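Sialidase domain-containing protein (Dyadobacter fermentans, PDB 5HX0) is of unknown function but has a sialidase-like beta-propeller fold, and so may recognise or process glycans. Local coordinates at residues Q310-H315 with G329-P334; L335-R340 with I355-D360. All blocks are in the same frame, centred on the assembly; numbering follows the deposited sequence.

Contact 1: Q310-H315 with G329-P334; sequences QGHPMH and GYRHKP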
ATOM      1  N   GLN A 310      30.728  20.916  -1.168  1.00 16.94           N
ATOM      2  CA  GLN A 310      29.895  19.928  -1.846  1.00 19.62           C
ATOM      3  C   GLN A 310      29.082  19.129  -0.835  1.00 15.30           C
ATOM      4  O   GLN A 310      29.588  18.734   0.223  1.00 16.48           O
ATOM      5  CB  GLN A 310      30.738  18.942  -2.660  1.00 22.31           C
ATOM      6  CG  GLN A 310      31.528  19.516  -3.808  1.00 22.24           C
ATOM      7  CD  GLN A 310      32.322  18.436  -4.539  1.00 28.07           C
ATOM      8  OE1 GLN A 310      33.179  17.779  -3.951  1.00 25.19           O
ATOM      9  NE2 GLN A 310      32.015  18.231  -5.818  1.00 23.52           N
ATOM     10  N   GLY A 311      27.835  18.875  -1.182  1.00 15.76           N
ATOM     11  CA  GLY A 311      26.965  18.012  -0.404  1.00 15.35           C
ATOM     12  C   GLY A 311      25.518  18.249  -0.771  1.00 16.96           C
ATOM     13  O   GLY A 311      25.140  19.309  -1.282  1.00 14.15           O
ATOM     14  N   HIS A 312      24.696  17.240  -0.493  1.00 12.24           N
ATOM     15  CA  HIS A 312      23.265  17.295  -0.748  1.00 12.89           C
ATOM     16  C   HIS A 312      22.583  16.037  -0.204  1.00 19.55           C
ATOM     17  O   HIS A 312      23.222  15.025   0.019  1.00 14.95           O
ATOM     18  CB  HIS A 312      22.966  17.406  -2.254  1.00 11.23           C
ATOM     19  CG  HIS A 312      23.171  16.127  -3.003  1.00 15.60           C
ATOM     20  ND1 HIS A 312      24.252  15.921  -3.833  1.00 17.46           N
ATOM     21  CD2 HIS A 312      22.428  14.993  -3.064  1.00 15.47           C
ATOM     22  CE1 HIS A 312      24.169  14.716  -4.373  1.00 18.07           C
ATOM     23  NE2 HIS A 312      23.072  14.130  -3.922  1.00 16.81           N
ATOM     24  N   PRO A 313      21.267  16.108   0.028  1.00 16.80           N
ATOM     25  CA  PRO A 313      20.549  17.362   0.193  1.00 10.93           C
ATOM     26  C   PRO A 313      20.851  17.870   1.607  1.00 12.95           C
ATOM     27  O   PRO A 313      21.546  17.176   2.352  1.00 11.96           O
ATOM     28  CB  PRO A 313      19.082  16.951   0.032  1.00 11.09           C
ATOM     29  CG  PRO A 313      19.049  15.550   0.629  1.00 11.19           C
ATOM     30  CD  PRO A 313      20.424  14.935   0.308  1.00 10.12           C
HETATM   31  N   MSE A 314      20.324  19.028   1.973  1.00 11.97           N
HETATM   32  CA  MSE A 314      20.623  19.650   3.257  1.00 16.47           C
HETATM   33  C   MSE A 314      19.410  19.600   4.187  1.00 14.65           C
HETATM   34  O   MSE A 314      18.271  19.624   3.713  1.00 12.41           O
HETATM   35  CB  MSE A 314      21.069  21.117   3.062  1.00 13.95           C
HETATM   36  CG  MSE A 314      22.611  21.325   2.999  1.00 12.93           C
HETATM   37 SE   MSE A 314      23.401  20.496   1.444  0.61 16.44          SE
HETATM   38  CE  MSE A 314      22.434  21.354  -0.020  1.00 13.75           C
ATOM     39  N   HIS A 315      19.674  19.521   5.496  1.00  9.92           N
ATOM     40  CA  HIS A 315      18.655  19.614   6.536  1.00 11.75           C
ATOM     41  C   HIS A 315      19.177  20.517   7.647  1.00 14.01           C
ATOM     42  O   HIS A 315      20.342  20.399   8.032  1.00 15.24           O
ATOM     43  CB  HIS A 315      18.303  18.223   7.145  1.00  8.61           C
ATOM     44  CG  HIS A 315      17.293  18.310   8.246  1.00 13.02           C
ATOM     45  ND1 HIS A 315      17.644  18.355   9.581  1.00 14.40           N
ATOM     46  CD2 HIS A 315      15.947  18.455   8.207  1.00 11.72           C
ATOM     47  CE1 HIS A 315      16.552  18.489  10.316  1.00 11.71           C
ATOM     48  NE2 HIS A 315      15.512  18.577   9.507  1.00 10.72           N
ATOM     49  N   GLY A 329      24.297  14.809   2.854  1.00 12.54           N
ATOM     50  CA  GLY A 329      24.982  13.660   2.309  1.00 11.79           C
ATOM     51  C   GLY A 329      26.238  14.071   1.564  1.00 14.40           C
ATOM     52  O   GLY A 329      26.339  15.171   1.011  1.00 15.67           O
ATOM     53  N   TYR A 330      27.220  13.177   1.559  1.00 10.93           N
ATOM     54  CA  TYR A 330      28.487  13.420   0.871  1.00 12.38           C
ATOM     55  C   TYR A 330      28.711  12.271  -0.104  1.00 18.76           C
ATOM     56  O   TYR A 330      29.297  11.242   0.238  1.00 18.52           O
ATOM     57  CB  TYR A 330      29.645  13.546   1.851  1.00 14.07           C
ATOM     58  CG  TYR A 330      30.896  14.105   1.217  1.00 18.66           C
ATOM     59  CD1 TYR A 330      30.977  15.442   0.859  1.00 18.65           C
ATOM     60  CD2 TYR A 330      31.998  13.293   0.975  1.00 22.93           C
ATOM     61  CE1 TYR A 330      32.150  15.971   0.288  1.00 18.96           C
ATOM     62  CE2 TYR A 330      33.157  13.807   0.406  1.00 23.30           C
ATOM     63  CZ  TYR A 330      33.225  15.141   0.069  1.00 25.34           C
ATOM     64  OH  TYR A 330      34.381  15.641  -0.492  1.00 27.21           O
ATOM     65  N   ARG A 331      28.264  12.466  -1.336  1.00 16.25           N
ATOM     66  CA  ARG A 331      28.317  11.415  -2.348  1.00 13.12           C
ATOM     67  C   ARG A 331      29.567  11.558  -3.197  1.00 19.19           C
ATOM     68  O   ARG A 331      29.524  11.591  -4.420  1.00 22.90           O
ATOM     69  CB  ARG A 331      27.045  11.434  -3.193  1.00 16.99           C
ATOM     70  CG  ARG A 331      25.821  10.852  -2.429  1.00 20.95           C
ATOM     71  CD  ARG A 331      24.495  11.308  -3.041  1.00 25.99           C
ATOM     72  NE  ARG A 331      23.364  10.487  -2.610  1.00 24.96           N
ATOM     73  CZ  ARG A 331      22.144  10.523  -3.155  1.00 24.96           C
ATOM     74  NH1 ARG A 331      21.196   9.708  -2.698  1.00 14.44           N
ATOM     75  NH2 ARG A 331      21.857  11.367  -4.146  1.00 16.01           N
ATOM     76  N   HIS A 332      30.698  11.703  -2.508  1.00 20.46           N
ATOM     77  CA  HIS A 332      32.030  11.700  -3.110  1.00 21.02           C
ATOM     78  C   HIS A 332      32.919  10.854  -2.216  1.00 27.87           C
ATOM     79  O   HIS A 332      32.548  10.526  -1.091  1.00 25.18           O
ATOM     80  CB  HIS A 332      32.577  13.121  -3.252  1.00 19.48           C
ATOM     81  CG  HIS A 332      31.583  14.074  -3.830  1.00 23.47           C
ATOM     82  ND1 HIS A 332      31.411  14.233  -5.187  1.00 25.64           N
ATOM     83  CD2 HIS A 332      30.658  14.866  -3.239  1.00 27.77           C
ATOM     84  CE1 HIS A 332      30.452  15.114  -5.407  1.00 26.87           C
ATOM     85  NE2 HIS A 332      29.971  15.508  -4.241  1.00 24.87           N
ATOM     86  N   LYS A 333      34.096  10.478  -2.711  1.00 28.40           N
ATOM     87  CA  LYS A 333      35.030   9.723  -1.869  1.00 20.16           C
ATOM     88  C   LYS A 333      35.565  10.594  -0.745  1.00 22.69           C
ATOM     89  O   LYS A 333      35.974  11.730  -0.974  1.00 28.45           O
ATOM     90  CB  LYS A 333      36.208   9.170  -2.692  1.00 29.46           C
ATOM     91  CG  LYS A 333      35.808   8.294  -3.874  1.00 50.84           C
ATOM     92  CD  LYS A 333      34.720   7.278  -3.505  1.00 61.79           C
ATOM     93  CE  LYS A 333      35.241   5.832  -3.464  1.00 62.92           C
ATOM     94  NZ  LYS A 333      34.207   4.867  -2.931  1.00 49.53           N
ATOM     95  N   PRO A 334      35.559  10.075   0.481  1.00 20.66           N
ATOM     96  CA  PRO A 334      34.974   8.807   0.919  1.00 17.39           C
ATOM     97  C   PRO A 334      33.478   8.973   1.202  1.00 16.17           C
ATOM     98  O   PRO A 334      33.103   9.914   1.911  1.00 18.59           O
ATOM     99  CB  PRO A 334      35.744   8.496   2.199  1.00 20.88           C
ATOM    100  CG  PRO A 334      36.083   9.830   2.751  1.00 23.08           C
ATOM    101  CD  PRO A 334      36.174  10.808   1.597  1.00 22.40           C
TER
HETATM  102  O   HOH W   1      34.377  18.134  -1.560  1.00 25.67           O
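His-312 and Arg-331 meet at right angles in the more enclosed half of this contact. The imidazole presents its edge to the arginine, whose NH2 gives a weak, bent hydrogen bond to His-312 NE2 (3.0 Å), while the methylene carbon CD lies 3.3 Å from the same NE2. A chi1 of 75°, setting CG between the backbone N and the carbonyl carbon, brings the imidazole over toward Arg-331. The far nitrogen, ND1, is bonded to Asp-287, and Arg-331 NE is tied to the carbonyl of Leu-366, anchoring both partners. Beneath them the backbones come close at two glycines. His-312 N bonds to Gly-329 O at 3.0 Å, the return bond from Gly-329 N is weak, and Gly-311 CA sits 3.2 Å from Gly-329 O.

Toward the partly exposed side the grip changes. The Gln-310 amide lies stacked over one face of the His-332 ring, the planes 17° apart, with OE1 3.8 Å above the ring; a hydrogen bond from Gln-310 NE2 to the Gly-286 carbonyl helps hold it there. Gln-310 and Tyr-330 are joined through a water, which donates to Gln-310 OE1 at 2.7 Å and sits in the plane of the phenol ring, 2.7 Å from Tyr-330 OH. His-332 NE2 reaches the second oxygen of Asp-287, so one carboxylate serves both histidines. A cis peptide precedes Pro-313, where the chain turns a corner. The contact thus closes the open end of the hairpin of strands 314-318 and 324-330, the first two strands of a four-stranded antiparallel blade in a sialidase-type beta-propeller.

Contact 2: L335-R340 with I355-D360; sequences LGIRAR and IVLRTD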
ATOM      1  N   LEU A 335      32.659   8.078   0.664  1.00 17.12           N
ATOM      2  CA  LEU A 335      31.205   8.248   0.683  1.00 16.48           C
ATOM      3  C   LEU A 335      30.651   8.253   2.098  1.00 17.51           C
ATOM      4  O   LEU A 335      30.976   7.376   2.897  1.00 16.79           O
ATOM      5  CB  LEU A 335      30.552   7.120  -0.096  1.00 18.28           C
ATOM      6  CG  LEU A 335      30.910   7.013  -1.572  1.00 22.30           C
ATOM      7  CD1 LEU A 335      30.454   5.667  -2.099  1.00 22.33           C
ATOM      8  CD2 LEU A 335      30.225   8.142  -2.321  1.00 21.96           C
ATOM      9  N   GLY A 336      29.780   9.220   2.396  1.00 16.60           N
ATOM     10  CA  GLY A 336      29.098   9.195   3.684  1.00 16.79           C
ATOM     11  C   GLY A 336      28.250  10.411   4.004  1.00 13.95           C
ATOM     12  O   GLY A 336      27.514  10.921   3.147  1.00 14.03           O
ATOM     13  N   ILE A 337      28.360  10.885   5.247  1.00 12.74           N
ATOM     14  CA  ILE A 337      27.445  11.861   5.831  1.00 15.93           C
ATOM     15  C   ILE A 337      28.290  12.898   6.537  1.00 12.89           C
ATOM     16  O   ILE A 337      29.215  12.536   7.268  1.00 15.30           O
ATOM     17  CB  ILE A 337      26.471  11.227   6.854  1.00 13.47           C
ATOM     18  CG1 ILE A 337      25.792   9.944   6.322  1.00 15.27           C
ATOM     19  CG2 ILE A 337      25.468  12.282   7.392  1.00 13.38           C
ATOM     20  CD1 ILE A 337      24.823  10.129   5.141  1.00 15.35           C
ATOM     21  N   ARG A 338      27.952  14.178   6.366  1.00 12.59           N
ATOM     22  CA  ARG A 338      28.701  15.262   7.002  1.00 14.07           C
ATOM     23  C   ARG A 338      27.742  16.327   7.538  1.00 17.44           C
ATOM     24  O   ARG A 338      26.534  16.301   7.282  1.00 13.70           O
ATOM     25  CB  ARG A 338      29.713  15.868   6.008  1.00 15.09           C
ATOM     26  CG  ARG A 338      30.719  14.816   5.511  1.00 13.24           C
ATOM     27  CD  ARG A 338      31.750  15.352   4.535  1.00 21.61           C
ATOM     28  NE  ARG A 338      32.669  14.263   4.191  1.00 17.12           N
ATOM     29  CZ  ARG A 338      33.956  14.428   3.909  1.00 28.04           C
ATOM     30  NH1 ARG A 338      34.496  15.642   3.919  1.00 26.37           N
ATOM     31  NH2 ARG A 338      34.704  13.372   3.622  1.00 16.50           N
ATOM     32  N   ALA A 339      28.298  17.287   8.278  1.00 14.00           N
ATOM     33  CA  ALA A 339      27.494  18.355   8.848  1.00 18.33           C
ATOM     34  C   ALA A 339      28.399  19.507   9.261  1.00 18.73           C
ATOM     35  O   ALA A 339      29.620  19.359   9.356  1.00 16.68           O
ATOM     36  CB  ALA A 339      26.680  17.858  10.055  1.00 14.14           C
ATOM     37  N   ARG A 340      27.778  20.664   9.510  1.00 14.97           N
ATOM     38  CA  ARG A 340      28.485  21.765  10.146  1.00 16.41           C
ATOM     39  C   ARG A 340      27.490  22.559  10.984  1.00 15.21           C
ATOM     40  O   ARG A 340      26.293  22.551  10.713  1.00 17.51           O
ATOM     41  CB  ARG A 340      29.199  22.660   9.114  1.00 21.38           C
ATOM     42  CG  ARG A 340      28.350  23.141   7.948  1.00 23.77           C
ATOM     43  CD  ARG A 340      29.228  23.817   6.856  1.00 21.55           C
ATOM     44  NE  ARG A 340      30.033  22.856   6.098  1.00 23.27           N
ATOM     45  CZ  ARG A 340      31.128  23.170   5.408  1.00 29.50           C
ATOM     46  NH1 ARG A 340      31.563  24.431   5.377  1.00 27.21           N
ATOM     47  NH2 ARG A 340      31.801  22.228   4.756  1.00 20.85           N
ATOM     48  N   ILE A 355      31.977  18.561  10.130  1.00 17.38           N
ATOM     49  CA  ILE A 355      31.912  17.385  10.987  1.00 21.73           C
ATOM     50  C   ILE A 355      31.742  16.187  10.065  1.00 22.63           C
ATOM     51  O   ILE A 355      30.801  16.152   9.263  1.00 19.94           O
ATOM     52  CB  ILE A 355      30.724  17.499  11.963  1.00 23.17           C
ATOM     53  CG1 ILE A 355      30.820  18.788  12.786  1.00 22.92           C
ATOM     54  CG2 ILE A 355      30.602  16.265  12.839  1.00 25.09           C
ATOM     55  CD1 ILE A 355      29.535  19.155  13.510  1.00 26.95           C
ATOM     56  N   VAL A 356      32.636  15.203  10.136  1.00 13.75           N
ATOM     57  CA  VAL A 356      32.515  14.048   9.244  1.00 20.00           C
ATOM     58  C   VAL A 356      31.914  12.899  10.041  1.00 18.82           C
ATOM     59  O   VAL A 356      32.555  12.363  10.953  1.00 18.39           O
ATOM     60  CB  VAL A 356      33.861  13.667   8.604  1.00 21.63           C
ATOM     61  CG1 VAL A 356      33.661  12.510   7.629  1.00 20.68           C
ATOM     62  CG2 VAL A 356      34.460  14.875   7.851  1.00 18.64           C
ATOM     63  N   LEU A 357      30.681  12.500   9.706  1.00 17.36           N
ATOM     64  CA  LEU A 357      30.010  11.470  10.502  1.00 15.28           C
ATOM     65  C   LEU A 357      30.239  10.051   9.974  1.00 17.94           C
ATOM     66  O   LEU A 357      30.333   9.105  10.765  1.00 15.06           O
ATOM     67  CB  LEU A 357      28.500  11.747  10.580  1.00 13.27           C
ATOM     68  CG  LEU A 357      28.093  13.081  11.215  1.00 18.77           C
ATOM     69  CD1 LEU A 357      26.587  13.263  11.146  1.00 19.98           C
ATOM     70  CD2 LEU A 357      28.580  13.164  12.666  1.00 25.95           C
ATOM     71  N   ARG A 358      30.311   9.868   8.660  1.00 13.16           N
ATOM     72  CA  ARG A 358      30.481   8.542   8.068  1.00 14.33           C
ATOM     73  C   ARG A 358      31.374   8.669   6.849  1.00 15.19           C
ATOM     74  O   ARG A 358      31.231   9.615   6.070  1.00 20.95           O
ATOM     75  CB  ARG A 358      29.143   7.890   7.622  1.00 11.43           C
ATOM     76  CG  ARG A 358      28.112   7.654   8.714  1.00 16.48           C
ATOM     77  CD  ARG A 358      28.535   6.533   9.659  1.00 16.14           C
ATOM     78  NE  ARG A 358      28.525   5.195   9.080  1.00 16.97           N
ATOM     79  CZ  ARG A 358      27.574   4.289   9.310  1.00 17.84           C
ATOM     80  NH1 ARG A 358      26.536   4.584  10.086  1.00 16.70           N
ATOM     81  NH2 ARG A 358      27.664   3.088   8.778  1.00 17.31           N
ATOM     82  N   THR A 359      32.290   7.712   6.689  1.00 15.71           N
ATOM     83  CA  THR A 359      33.144   7.623   5.509  1.00 14.35           C
ATOM     84  C   THR A 359      33.101   6.241   4.872  1.00 22.29           C
ATOM     85  O   THR A 359      33.845   5.998   3.911  1.00 22.22           O
ATOM     86  CB  THR A 359      34.611   7.952   5.861  1.00 21.66           C
ATOM     87  OG1 THR A 359      35.057   7.055   6.881  1.00 18.83           O
ATOM     88  CG2 THR A 359      34.748   9.380   6.382  1.00 19.69           C
ATOM     89  N   ASP A 360      32.262   5.332   5.379  1.00 18.55           N
ATOM     90  CA  ASP A 360      32.310   3.916   5.022  1.00 19.36           C
ATOM     91  C   ASP A 360      31.231   3.503   4.023  1.00 18.89           C
ATOM     92  O   ASP A 360      30.898   2.311   3.937  1.00 17.43           O
ATOM     93  CB  ASP A 360      32.200   3.056   6.288  1.00 21.74           C
ATOM     94  CG  ASP A 360      30.943   3.365   7.120  1.00 23.87           C
ATOM     95  OD1 ASP A 360      30.540   4.548   7.210  1.00 20.49           O
ATOM     96  OD2 ASP A 360      30.362   2.416   7.696  1.00 21.31           O
TER
HETATM   97  O   HOH W   2      32.213  11.430   4.070  1.00 20.86           O
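Val-356 lies against one face of the Arg-338 guanidinium, its CG2 3.9 Å above the plane and offset toward the rim. The opposite face is taken by Tyr-330 in a cation-pi contact, and at the edge a water accepts from Arg-338 NE at 2.9 Å. That water donates to Arg-358 O (2.9 Å), bridging a side chain of one strand to the backbone of the other, while Arg-338 NH1 forms a salt bridge with Glu-354. The second flat group, the Arg-358 guanidinium, meets Asp-360 edge-on and makes a cation-pi contact with Phe-385 of strand 378-385. Bends at chi2 (-71°) and chi3 (-69°) fold the arginine back so that NE and NH2 each take one carboxylate oxygen through its syn lone pair, the NE to OD1 bond being nearly straight at 2.8 Å.

Between these groups runs an antiparallel pairing, the outer hairpin of a propeller blade, interrupted by a classic beta bulge in which Leu-357 and Arg-358 both face Ile-337. Ile-337 O therefore receives two N-H groups, Leu-357 N at 2.8 Å and Arg-358 N at 3.2 Å. Past the bulge pairing is regular, Ile-355 N approaching Ala-339 O closely at 2.6 Å. At the other end it is looser: Gly-336 CA directs a C-H at Arg-358 O, which also accepts a long bond from Ile-337 N. On the sheet face away from Arg-338, Ile-337 runs alongside the first carbons of Arg-358, and its CG2 packs on Leu-357 CD1 at 4.0 Å, with Leu-357 covered by Val-381 and Leu-399 of the next blade.

Both contacts belong to one four-stranded blade and both are partly buried, yet their chemistry differs. Contact 1, centred about 13 Å from the middle of the chain, joins the first two strands at their ends; its touching residues are buried or partly exposed, and polar side chains dominate, two histidines sharing an aspartate, with few backbone bonds. Contact 2, about 17 Å out, pairs the last two strands mainly through backbone bonds. It has a buried aliphatic side but exposed Val-356 and Thr-359, and charged groups on both faces, Arg-338 beside Val-356 and the Arg-358 to Asp-360 pair beside Ile-337. The two meet where Tyr-330 N lies 2.8 Å from Gly-336 O, probably a hydrogen bond.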